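Local coordinates for ferredoxin (Trichomonas vaginalis, PDB 1L5P), which carries electrons on a [2Fe-2S] cluster, linking pyruvate:ferredoxin oxidoreductase to hydrogenase in the hydrogenosome, at residues F16-L22 / A77-S83. Numbering follows the deposited sequence.
Sequences FEDDQTL and ACAITLS. With FES (Fe2/s2 (inorganic) cluster), chain D.
L82 is the main bump here, and the F16 ring, the backbone O of Q20 and L22 shape the hollow that takes it. Its CB lies over one face of the F16 ring, 4.0 Å from the centroid and displaced toward the rim, a CH-pi contact. L82 CD1 reaches on to F16 CB at 3.7 Å and meets L22 CD1 at its other side, while V25 of helix 22-27 also packs against this leucine. F16 can offer that face because its ring is folded back over its own backbone, CG between N and the carbonyl carbon (chi1 69°).

A second, smaller fit lies further along: L22 sets CD2 against A77 CB (4.0 Å) and CB against I80 CB, with F91 of strand 90-92 touching both L22 and I80. On the outer side, T81 CG2 rests on D19 CA at 3.7 Å.

Three backbone bonds hold the segments together. The type II turn E17-Q20 presents D19 N to L82 O (2.7 Å), L82 N returns to Q20 O, and L22 N, in the first turn of its helix, reaches I80 O (3.0 Å). T21 sits at the N-cap position of that helix, its OG1 hydrogen-bonded to T24 OG1.

Within the 3-10 turn 77-79, C78 SG binds iron FE2 of the cluster at 2.2 Å. This short, weakly bonded antiparallel pair, with T21 opposite T81, joins the start of helix 22-27 to the turn carrying the last cysteine ligand, as in the beta-grasp fold of [2Fe-2S] ferredoxins.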
ATOM      1  N   PHE A  16      -5.253   3.774 -10.533  1.00 40.31           N
ATOM      2  CA  PHE A  16      -5.341   2.354 -10.257  1.00 42.23           C
ATOM      3  C   PHE A  16      -6.582   1.793 -10.905  1.00 45.18           C
ATOM      4  O   PHE A  16      -7.552   2.516 -11.164  1.00 46.30           O
ATOM      5  CB  PHE A  16      -5.374   2.080  -8.750  1.00 38.54           C
ATOM      6  CG  PHE A  16      -6.632   2.540  -8.079  1.00 35.99           C
ATOM      7  CD1 PHE A  16      -7.843   1.891  -8.312  1.00 35.72           C
ATOM      8  CD2 PHE A  16      -6.614   3.640  -7.229  1.00 35.94           C
ATOM      9  CE1 PHE A  16      -9.021   2.335  -7.714  1.00 35.82           C
ATOM     10  CE2 PHE A  16      -7.788   4.095  -6.621  1.00 35.44           C
ATOM     11  CZ  PHE A  16      -8.992   3.443  -6.866  1.00 34.92           C
ATOM     12  N   GLU A  17      -6.539   0.494 -11.162  1.00 47.16           N
ATOM     13  CA  GLU A  17      -7.650  -0.212 -11.767  1.00 48.43           C
ATOM     14  C   GLU A  17      -8.267  -1.098 -10.692  1.00 47.65           C
ATOM     15  O   GLU A  17      -7.547  -1.740  -9.927  1.00 48.82           O
ATOM     16  CB  GLU A  17      -7.136  -1.064 -12.920  1.00 50.85           C
ATOM     17  CG  GLU A  17      -7.489  -0.528 -14.279  1.00 59.85           C
ATOM     18  CD  GLU A  17      -8.498  -1.408 -14.990  1.00 68.24           C
ATOM     19  OE1 GLU A  17      -8.191  -2.600 -15.228  1.00 72.63           O
ATOM     20  OE2 GLU A  17      -9.602  -0.909 -15.309  1.00 72.18           O
ATOM     21  N   ASP A  18      -9.593  -1.114 -10.624  1.00 45.24           N
ATOM     22  CA  ASP A  18     -10.313  -1.933  -9.653  1.00 43.70           C
ATOM     23  C   ASP A  18      -9.653  -3.290  -9.472  1.00 40.50           C
ATOM     24  O   ASP A  18      -9.257  -3.917 -10.451  1.00 37.13           O
ATOM     25  CB  ASP A  18     -11.744  -2.178 -10.134  1.00 45.90           C
ATOM     26  CG  ASP A  18     -12.729  -1.161  -9.601  1.00 49.69           C
ATOM     27  OD1 ASP A  18     -12.433  -0.521  -8.568  1.00 54.84           O
ATOM     28  OD2 ASP A  18     -13.805  -1.006 -10.219  1.00 50.65           O
ATOM     29  N   ASP A  19      -9.552  -3.731  -8.220  1.00 39.85           N
ATOM     30  CA  ASP A  19      -8.986  -5.031  -7.866  1.00 39.27           C
ATOM     31  C   ASP A  19      -7.477  -5.151  -7.960  1.00 36.68           C
ATOM     32  O   ASP A  19      -6.923  -6.238  -7.874  1.00 38.03           O
ATOM     33  CB  ASP A  19      -9.671  -6.117  -8.689  1.00 41.28           C
ATOM     34  CG  ASP A  19     -11.190  -6.019  -8.609  1.00 47.96           C
ATOM     35  OD1 ASP A  19     -11.703  -5.535  -7.574  1.00 49.08           O
ATOM     36  OD2 ASP A  19     -11.876  -6.414  -9.578  1.00 52.91           O
ATOM     37  N   GLN A  20      -6.814  -4.016  -8.124  1.00 34.12           N
ATOM     38  CA  GLN A  20      -5.363  -3.974  -8.198  1.00 31.07           C
ATOM     39  C   GLN A  20      -4.895  -3.723  -6.772  1.00 30.13           C
ATOM     40  O   GLN A  20      -5.562  -3.019  -6.023  1.00 30.42           O
ATOM     41  CB  GLN A  20      -4.911  -2.810  -9.085  1.00 31.12           C
ATOM     42  CG  GLN A  20      -4.524  -3.190 -10.499  1.00 29.95           C
ATOM     43  CD  GLN A  20      -3.572  -2.190 -11.130  1.00 31.22           C
ATOM     44  OE1 GLN A  20      -3.802  -0.979 -11.082  1.00 29.27           O
ATOM     45  NE2 GLN A  20      -2.495  -2.694 -11.729  1.00 32.49           N
ATOM     46  N   THR A  21      -3.765  -4.297  -6.379  1.00 29.12           N
ATOM     47  CA  THR A  21      -3.279  -4.051  -5.032  1.00 27.27           C
ATOM     48  C   THR A  21      -2.381  -2.834  -5.066  1.00 26.40           C
ATOM     49  O   THR A  21      -1.801  -2.513  -6.099  1.00 26.42           O
ATOM     50  CB  THR A  21      -2.462  -5.219  -4.475  1.00 26.82           C
ATOM     51  OG1 THR A  21      -1.226  -5.315  -5.189  1.00 28.97           O
ATOM     52  CG2 THR A  21      -3.234  -6.514  -4.597  1.00 27.45           C
ATOM     53  N   LEU A  22      -2.273  -2.165  -3.928  1.00 24.77           N
ATOM     54  CA  LEU A  22      -1.438  -0.995  -3.815  1.00 24.90           C
ATOM     55  C   LEU A  22      -0.012  -1.375  -4.189  1.00 27.28           C
ATOM     56  O   LEU A  22       0.733  -0.567  -4.762  1.00 28.55           O
ATOM     57  CB  LEU A  22      -1.471  -0.479  -2.385  1.00 22.31           C
ATOM     58  CG  LEU A  22      -0.724   0.832  -2.183  1.00 23.68           C
ATOM     59  CD1 LEU A  22      -1.415   1.934  -2.975  1.00 20.12           C
ATOM     60  CD2 LEU A  22      -0.679   1.156  -0.713  1.00 22.67           C
ATOM     61  N   ALA A  77       1.253  -2.977   1.585  1.00 24.77           N
ATOM     62  CA  ALA A  77       0.711  -2.550   0.308  1.00 22.13           C
ATOM     63  C   ALA A  77       0.004  -3.674  -0.435  1.00 22.59           C
ATOM     64  O   ALA A  77      -1.027  -3.444  -1.058  1.00 24.21           O
ATOM     65  CB  ALA A  77       1.820  -1.967  -0.550  1.00 23.79           C
ATOM     66  N   CYS A  78       0.535  -4.892  -0.378  1.00 24.03           N
ATOM     67  CA  CYS A  78      -0.107  -5.991  -1.095  1.00 26.67           C
ATOM     68  C   CYS A  78      -1.370  -6.535  -0.406  1.00 28.86           C
ATOM     69  O   CYS A  78      -2.117  -7.329  -0.993  1.00 29.29           O
ATOM     70  CB  CYS A  78       0.885  -7.130  -1.349  1.00 28.40           C
ATOM     71  SG  CYS A  78       1.512  -7.928   0.129  1.00 34.56           S
ATOM     72  N   ALA A  79      -1.618  -6.095   0.826  1.00 29.34           N
ATOM     73  CA  ALA A  79      -2.795  -6.524   1.571  1.00 27.76           C
ATOM     74  C   ALA A  79      -3.983  -5.622   1.236  1.00 29.94           C
ATOM     75  O   ALA A  79      -5.125  -5.918   1.589  1.00 31.34           O
ATOM     76  CB  ALA A  79      -2.509  -6.462   3.055  1.00 25.36           C
ATOM     77  N   ILE A  80      -3.704  -4.517   0.548  1.00 29.54           N
ATOM     78  CA  ILE A  80      -4.733  -3.557   0.177  1.00 25.27           C
ATOM     79  C   ILE A  80      -5.155  -3.704  -1.274  1.00 27.32           C
ATOM     80  O   ILE A  80      -4.380  -3.430  -2.187  1.00 29.14           O
ATOM     81  CB  ILE A  80      -4.231  -2.132   0.416  1.00 22.54           C
ATOM     82  CG1 ILE A  80      -3.955  -1.938   1.904  1.00 17.60           C
ATOM     83  CG2 ILE A  80      -5.254  -1.126  -0.066  1.00 24.41           C
ATOM     84  CD1 ILE A  80      -3.129  -0.741   2.221  1.00 16.13           C
ATOM     85  N   THR A  81      -6.388  -4.154  -1.478  1.00 28.80           N
ATOM     86  CA  THR A  81      -6.948  -4.334  -2.815  1.00 31.97           C
ATOM     87  C   THR A  81      -7.710  -3.057  -3.146  1.00 35.31           C
ATOM     88  O   THR A  81      -8.727  -2.762  -2.516  1.00 37.52           O
ATOM     89  CB  THR A  81      -7.938  -5.518  -2.853  1.00 31.65           C
ATOM     90  OG1 THR A  81      -7.305  -6.688  -2.322  1.00 32.58           O
ATOM     91  CG2 THR A  81      -8.390  -5.793  -4.277  1.00 28.95           C
ATOM     92  N   LEU A  82      -7.229  -2.304  -4.132  1.00 36.42           N
ATOM     93  CA  LEU A  82      -7.857  -1.044  -4.505  1.00 35.99           C
ATOM     94  C   LEU A  82      -9.163  -1.144  -5.284  1.00 38.60           C
ATOM     95  O   LEU A  82      -9.312  -1.965  -6.195  1.00 38.70           O
ATOM     96  CB  LEU A  82      -6.865  -0.186  -5.283  1.00 33.09           C
ATOM     97  CG  LEU A  82      -5.617   0.162  -4.474  1.00 31.30           C
ATOM     98  CD1 LEU A  82      -4.573   0.726  -5.404  1.00 31.82           C
ATOM     99  CD2 LEU A  82      -5.950   1.159  -3.381  1.00 28.42           C
ATOM    100  N   SER A  83     -10.106  -0.287  -4.901  1.00 39.99           N
ATOM    101  CA  SER A  83     -11.419  -0.211  -5.528  1.00 41.85           C
ATOM    102  C   SER A  83     -11.885   1.242  -5.467  1.00 42.87           C
ATOM    103  O   SER A  83     -11.214   2.098  -4.875  1.00 42.69           O
ATOM    104  CB  SER A  83     -12.412  -1.099  -4.786  1.00 45.30           C
ATOM    105  OG  SER A  83     -12.251  -0.961  -3.380  1.00 50.05           O
TER
HETATM  106 FE1  FES D  94       5.487  -9.722   0.741  1.00 29.89          FE
HETATM  107 FE2  FES D  94       3.646  -7.715   0.678  1.00 32.50          FE
HETATM  108  S1  FES D  94       4.090  -9.087   2.387  1.00 33.00           S
HETATM  109  S2  FES D  94       5.045  -8.336  -0.985  1.00 30.45           S